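Local coordinates for protein putative creatinine amidohydrolase (Bacteroides fragilis, PDB 3LUB) that probably hydrolyses carbon-nitrogen bonds of linear amides, as a zinc-dependent member of the creatininase superfamily, at residues V6-S11 with V68-P73; N35-Y40 with A183-G188. One frame throughout, in Å; residues are numbered along the deposited sequence.

Interaction 1 (V6-S11 with V68-P73); sequences VDLSVS and VMPPVP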
loop_
_atom_site.group_PDB
_atom_site.type_symbol
_atom_site.label_atom_id
_atom_site.label_comp_id
_atom_site.label_asym_id
_atom_site.label_seq_id
_atom_site.Cartn_x
_atom_site.Cartn_y
_atom_site.Cartn_z
ATOM N N VAL F 6 -0.355 24.409 -27.043
ATOM C CA VAL F 6 -0.519 22.955 -26.960
ATOM C C VAL F 6 0.654 22.204 -26.292
ATOM O O VAL F 6 0.550 20.978 -26.090
ATOM C CB VAL F 6 -0.757 22.349 -28.371
ATOM C CG1 VAL F 6 -2.020 22.937 -29.052
ATOM C CG2 VAL F 6 0.454 22.533 -29.230
ATOM N N ASP F 7 1.756 22.896 -25.952
ATOM C CA ASP F 7 2.940 22.236 -25.323
ATOM C C ASP F 7 3.159 22.780 -23.910
ATOM O O ASP F 7 3.660 23.880 -23.747
ATOM C CB ASP F 7 4.162 22.451 -26.190
ATOM C CG ASP F 7 5.410 21.724 -25.693
ATOM O OD1 ASP F 7 5.366 20.950 -24.711
ATOM O OD2 ASP F 7 6.458 21.928 -26.341
ATOM N N LEU F 8 2.725 22.028 -22.900
ATOM C CA LEU F 8 2.766 22.499 -21.522
ATOM C C LEU F 8 4.190 22.741 -21.024
ATOM O O LEU F 8 4.404 23.592 -20.158
ATOM C CB LEU F 8 2.012 21.552 -20.567
ATOM C CG LEU F 8 1.629 22.213 -19.234
ATOM C CD1 LEU F 8 0.378 23.069 -19.340
ATOM C CD2 LEU F 8 1.481 21.211 -18.094
ATOM N N SER F 9 5.155 22.012 -21.575
ATOM C CA SER F 9 6.563 22.216 -21.244
ATOM C C SER F 9 7.103 23.641 -21.483
ATOM O O SER F 9 8.082 24.033 -20.869
ATOM C CB SER F 9 7.418 21.190 -21.989
ATOM O OG SER F 9 7.074 19.881 -21.558
ATOM N N VAL F 10 6.480 24.403 -22.370
ATOM C CA VAL F 10 6.859 25.782 -22.601
ATOM C C VAL F 10 5.741 26.792 -22.262
ATOM O O VAL F 10 5.956 27.991 -22.377
ATOM C CB VAL F 10 7.362 26.008 -24.052
ATOM C CG1 VAL F 10 8.619 25.161 -24.347
ATOM C CG2 VAL F 10 6.264 25.719 -25.067
ATOM N N SER F 11 4.577 26.313 -21.818
ATOM C CA SER F 11 3.392 27.157 -21.661
ATOM C C SER F 11 3.265 27.843 -20.280
ATOM O O SER F 11 3.991 27.540 -19.348
ATOM C CB SER F 11 2.154 26.333 -21.931
ATOM O OG SER F 11 1.011 27.165 -22.039
ATOM N N VAL F 68 -0.609 18.965 -24.665
ATOM C CA VAL F 68 0.421 17.972 -24.412
ATOM C C VAL F 68 1.138 18.245 -23.094
ATOM O O VAL F 68 1.793 19.275 -22.922
ATOM C CB VAL F 68 1.414 17.874 -25.564
ATOM C CG1 VAL F 68 2.453 16.720 -25.313
ATOM C CG2 VAL F 68 0.675 17.668 -26.861
HETATM N N MSE F 69 0.976 17.309 -22.161
HETATM C CA MSE F 69 1.561 17.410 -20.863
HETATM C C MSE F 69 3.102 17.122 -20.870
HETATM O O MSE F 69 3.667 16.640 -21.865
HETATM C CB MSE F 69 0.847 16.454 -19.899
HETATM C CG MSE F 69 -0.639 16.662 -19.747
HETATM SE SE MSE F 69 -1.122 18.331 -18.869
HETATM C CE MSE F 69 -0.302 17.985 -16.986
ATOM N N PRO F 70 3.789 17.484 -19.774
ATOM C CA PRO F 70 5.196 17.109 -19.719
ATOM C C PRO F 70 5.378 15.586 -19.760
ATOM O O PRO F 70 4.631 14.848 -19.125
ATOM C CB PRO F 70 5.658 17.708 -18.386
ATOM C CG PRO F 70 4.694 18.810 -18.123
ATOM C CD PRO F 70 3.390 18.249 -18.575
ATOM N N PRO F 71 6.362 15.114 -20.513
ATOM C CA PRO F 71 6.578 13.654 -20.524
ATOM C C PRO F 71 6.934 13.006 -19.153
ATOM O O PRO F 71 7.639 13.598 -18.351
ATOM C CB PRO F 71 7.689 13.459 -21.550
ATOM C CG PRO F 71 8.113 14.771 -21.983
ATOM C CD PRO F 71 7.302 15.835 -21.376
ATOM N N VAL F 72 6.450 11.787 -18.904
ATOM C CA VAL F 72 6.759 11.099 -17.674
ATOM C C VAL F 72 8.018 10.289 -17.945
ATOM O O VAL F 72 8.030 9.440 -18.830
ATOM C CB VAL F 72 5.582 10.184 -17.195
ATOM C CG1 VAL F 72 5.846 9.683 -15.807
ATOM C CG2 VAL F 72 4.275 10.901 -17.238
ATOM N N PRO F 73 9.114 10.537 -17.195
ATOM C CA PRO F 73 10.332 9.833 -17.537
ATOM C C PRO F 73 10.529 8.516 -16.762
ATOM O O PRO F 73 11.665 8.115 -16.551
ATOM C CB PRO F 73 11.390 10.848 -17.127
ATOM C CG PRO F 73 10.821 11.445 -15.874
ATOM C CD PRO F 73 9.321 11.441 -16.045
HETATM O O HOH W 1 4.939 18.935 -22.787
#
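Val6 and Leu8 bracket Val68 with two backbone hydrogen bonds: Val68 N donates to Val6 O at 2.7 Å, and Val68 O accepts from Leu8 N at 2.9 Å. Together they form a single beta bridge between Asp7 and Val68, whose CA atoms are 5.0 Å apart, and the two segments run in nearly the same direction, 27° apart. Packing is tight on the Leu8 side. With CG anti to the backbone N (chi1 -161°), Leu8 brings CD2 within 3.6 Å of Pro70 CD and 3.8 Å of the selenomethionine methyl, Met69 CE, whose chain lies alongside it. The Ser9 side is looser and water-mediated: Ser9 OG approaches Pro70 CA no closer than 3.8 Å, while water 1 is hydrogen-bonded to Ser9 OG at 2.6 Å and lies 2.8 Å from Asp7 OD1. That carboxylate oxygen is also hydrogen-bonded to His48. Thr31 and Leu41 of a second subunit pack on Leu8 and Ser9. The bridge sets 6-11 beside the end of strand 66-68, the outermost strand of the parallel sheet within this chain; Met69 pairs by backbone with Ile25 of strand 23-28, and helix 42-62 packs against Val6 and Asp7.

Interaction 2 (N35-Y40 with A183-G188); sequences NLHLPY and AEAGDG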
loop_
_atom_site.group_PDB
_atom_site.type_symbol
_atom_site.label_atom_id
_atom_site.label_comp_id
_atom_site.label_asym_id
_atom_site.label_seq_id
_atom_site.Cartn_x
_atom_site.Cartn_y
_atom_site.Cartn_z
ATOM N N ASN F 35 21.481 2.284 -27.082
ATOM C CA ASN F 35 22.766 2.062 -27.726
ATOM C C ASN F 35 23.750 3.081 -27.118
ATOM O O ASN F 35 23.540 3.547 -26.013
ATOM C CB ASN F 35 22.589 2.229 -29.234
ATOM C CG ASN F 35 23.702 1.596 -30.057
ATOM O OD1 ASN F 35 24.878 1.873 -29.835
ATOM N ND2 ASN F 35 23.324 0.787 -31.050
ATOM N N LEU F 36 24.790 3.477 -27.850
ATOM C CA LEU F 36 25.740 4.448 -27.350
ATOM C C LEU F 36 25.429 5.833 -27.808
ATOM O O LEU F 36 25.988 6.779 -27.286
ATOM C CB LEU F 36 27.172 4.060 -27.781
ATOM C CG LEU F 36 27.695 2.654 -27.409
ATOM C CD1 LEU F 36 28.975 2.366 -28.185
ATOM C CD2 LEU F 36 27.928 2.517 -25.909
ATOM N N HIS F 37 24.518 5.986 -28.753
ATOM C CA HIS F 37 24.433 7.235 -29.528
ATOM C C HIS F 37 23.158 8.051 -29.310
ATOM O O HIS F 37 23.136 9.252 -29.626
ATOM C CB HIS F 37 24.583 6.939 -31.017
ATOM C CG HIS F 37 23.454 6.144 -31.584
ATOM N ND1 HIS F 37 23.075 4.925 -31.067
ATOM C CD2 HIS F 37 22.617 6.398 -32.616
ATOM C CE1 HIS F 37 22.043 4.466 -31.756
ATOM N NE2 HIS F 37 21.744 5.345 -32.697
ATOM N N LEU F 38 22.103 7.438 -28.764
ATOM C CA LEU F 38 20.859 8.181 -28.576
ATOM C C LEU F 38 20.721 8.637 -27.124
ATOM O O LEU F 38 21.287 8.018 -26.217
ATOM C CB LEU F 38 19.668 7.342 -28.979
ATOM C CG LEU F 38 19.416 7.175 -30.476
ATOM C CD1 LEU F 38 18.467 5.954 -30.657
ATOM C CD2 LEU F 38 18.886 8.483 -31.063
ATOM N N PRO F 39 19.947 9.699 -26.912
ATOM C CA PRO F 39 19.713 10.200 -25.572
ATOM C C PRO F 39 18.994 9.228 -24.631
ATOM O O PRO F 39 18.078 8.479 -25.054
ATOM C CB PRO F 39 18.846 11.447 -25.782
ATOM C CG PRO F 39 18.691 11.624 -27.232
ATOM C CD PRO F 39 19.263 10.501 -27.953
ATOM N N TYR F 40 19.404 9.293 -23.358
ATOM C CA TYR F 40 18.709 8.626 -22.237
ATOM C C TYR F 40 17.223 8.908 -22.199
ATOM O O TYR F 40 16.448 8.058 -21.779
ATOM C CB TYR F 40 19.302 9.023 -20.878
ATOM C CG TYR F 40 20.500 8.204 -20.467
ATOM C CD1 TYR F 40 21.753 8.499 -20.941
ATOM C CD2 TYR F 40 20.374 7.141 -19.573
ATOM C CE1 TYR F 40 22.860 7.739 -20.542
ATOM C CE2 TYR F 40 21.461 6.386 -19.187
ATOM C CZ TYR F 40 22.698 6.682 -19.670
ATOM O OH TYR F 40 23.810 5.945 -19.264
ATOM N N ALA F 183 27.812 8.454 -35.756
ATOM C CA ALA F 183 29.165 7.853 -35.749
ATOM C C ALA F 183 29.530 7.187 -34.428
ATOM O O ALA F 183 30.473 6.393 -34.354
ATOM C CB ALA F 183 30.236 8.887 -36.076
ATOM N N GLU F 184 28.787 7.515 -33.381
ATOM C CA GLU F 184 29.023 6.918 -32.063
ATOM C C GLU F 184 28.305 5.589 -31.806
ATOM O O GLU F 184 28.620 4.922 -30.836
ATOM C CB GLU F 184 28.681 7.933 -30.969
ATOM C CG GLU F 184 29.551 9.160 -31.101
ATOM C CD GLU F 184 29.141 10.280 -30.188
ATOM O OE1 GLU F 184 28.227 10.057 -29.322
ATOM O OE2 GLU F 184 29.740 11.373 -30.366
ATOM N N ALA F 185 27.397 5.203 -32.710
ATOM C CA ALA F 185 26.581 4.002 -32.570
ATOM C C ALA F 185 27.393 2.707 -32.632
ATOM O O ALA F 185 28.376 2.597 -33.372
ATOM C CB ALA F 185 25.475 3.994 -33.652
ATOM N N GLY F 186 26.996 1.734 -31.816
ATOM C CA GLY F 186 27.408 0.361 -31.999
ATOM C C GLY F 186 26.416 -0.339 -32.925
ATOM O O GLY F 186 25.374 0.237 -33.309
ATOM N N ASP F 187 26.713 -1.593 -33.269
ATOM C CA ASP F 187 25.879 -2.349 -34.220
ATOM C C ASP F 187 24.579 -2.834 -33.620
ATOM O O ASP F 187 23.726 -3.323 -34.358
ATOM C CB ASP F 187 26.650 -3.571 -34.788
ATOM C CG ASP F 187 27.855 -3.169 -35.634
ATOM O OD1 ASP F 187 27.919 -2.001 -36.081
ATOM O OD2 ASP F 187 28.739 -4.021 -35.875
ATOM N N GLY F 188 24.416 -2.725 -32.298
ATOM C CA GLY F 188 23.193 -3.196 -31.663
ATOM C C GLY F 188 22.944 -4.691 -31.851
ATOM O O GLY F 188 21.803 -5.126 -31.953
HETATM O O HOH W 2 25.447 10.775 -29.825
#
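Asn35 OD1 accepts two backbone N-H groups, one from its own segment and one from across the contact. Leu36 N lies 2.6 Å from OD1, in the carbonyl plane and on a lone pair, whereas Gly186 N approaches at 2.9 Å from a donor position tilted 22° from that plane. The other end of the same amide returns the bond: Asn35 ND2 donates to Gly186 O at 3.1 Å, approaching from above the peptide carbonyl plane. A single side chain therefore reads both the N-H and the C=O of Gly186, and this pair of bonds fixes the rotation of the amide. The first torsion, chi1 -161°, swings CG to the side opposite the backbone N and so presents the amide to Gly186. Asn35 directly follows His34, a ligand of the second zinc ion, so the paired amide joins the metal-binding loop of this creatininase-family fold to the loop after helix 166-175, the helix that carries another ligand of that ion, Glu168. Next to it, the imidazole of His37 receives the methyl of Ala185 over the centre of one face, a CH-pi contact with Ala185 CB 3.7 Å from the ring centroid and 14° off the normal. Leu38 CG lies against the opposite face toward the rim, and Asn35 CB meets the ring edge. His37 NE2 is hydrogen-bonded to Thr169 of helix 166-175, while ND1 is buried with no polar partner in the model. On the neighbouring residues, Leu36 CB rests 3.5 Å from Glu184 O. Water 2 spans the remaining separation, donating to His37 O at 2.8 Å and to Glu184 OE1 at 2.9 Å. Lys17 and Cys12 of a second subunit pack against Leu36 and Glu184 respectively.

In the fold
From the N terminus, 6-11 comes first, in the loop before helix 13-16. The chain then passes through strand 23-28 to 35-40, crosses helix 42-62, and reaches 68-73 just after strand 66-68, where interaction 1 closes a loop with 56 residues between its segments. Interaction 2 closes only at 183-188, beyond helix 166-175, with 142 residues intervening. Because 35-40 lies inside the first loop and 183-188 outside it, the closures cross rather than nest. Their centres are 26 Å apart and their nearest atoms about 7 Å. Interaction 1 ties the N-terminal loop to the sheet edge; interaction 2 joins loops near the zinc site. Both touch the second subunit.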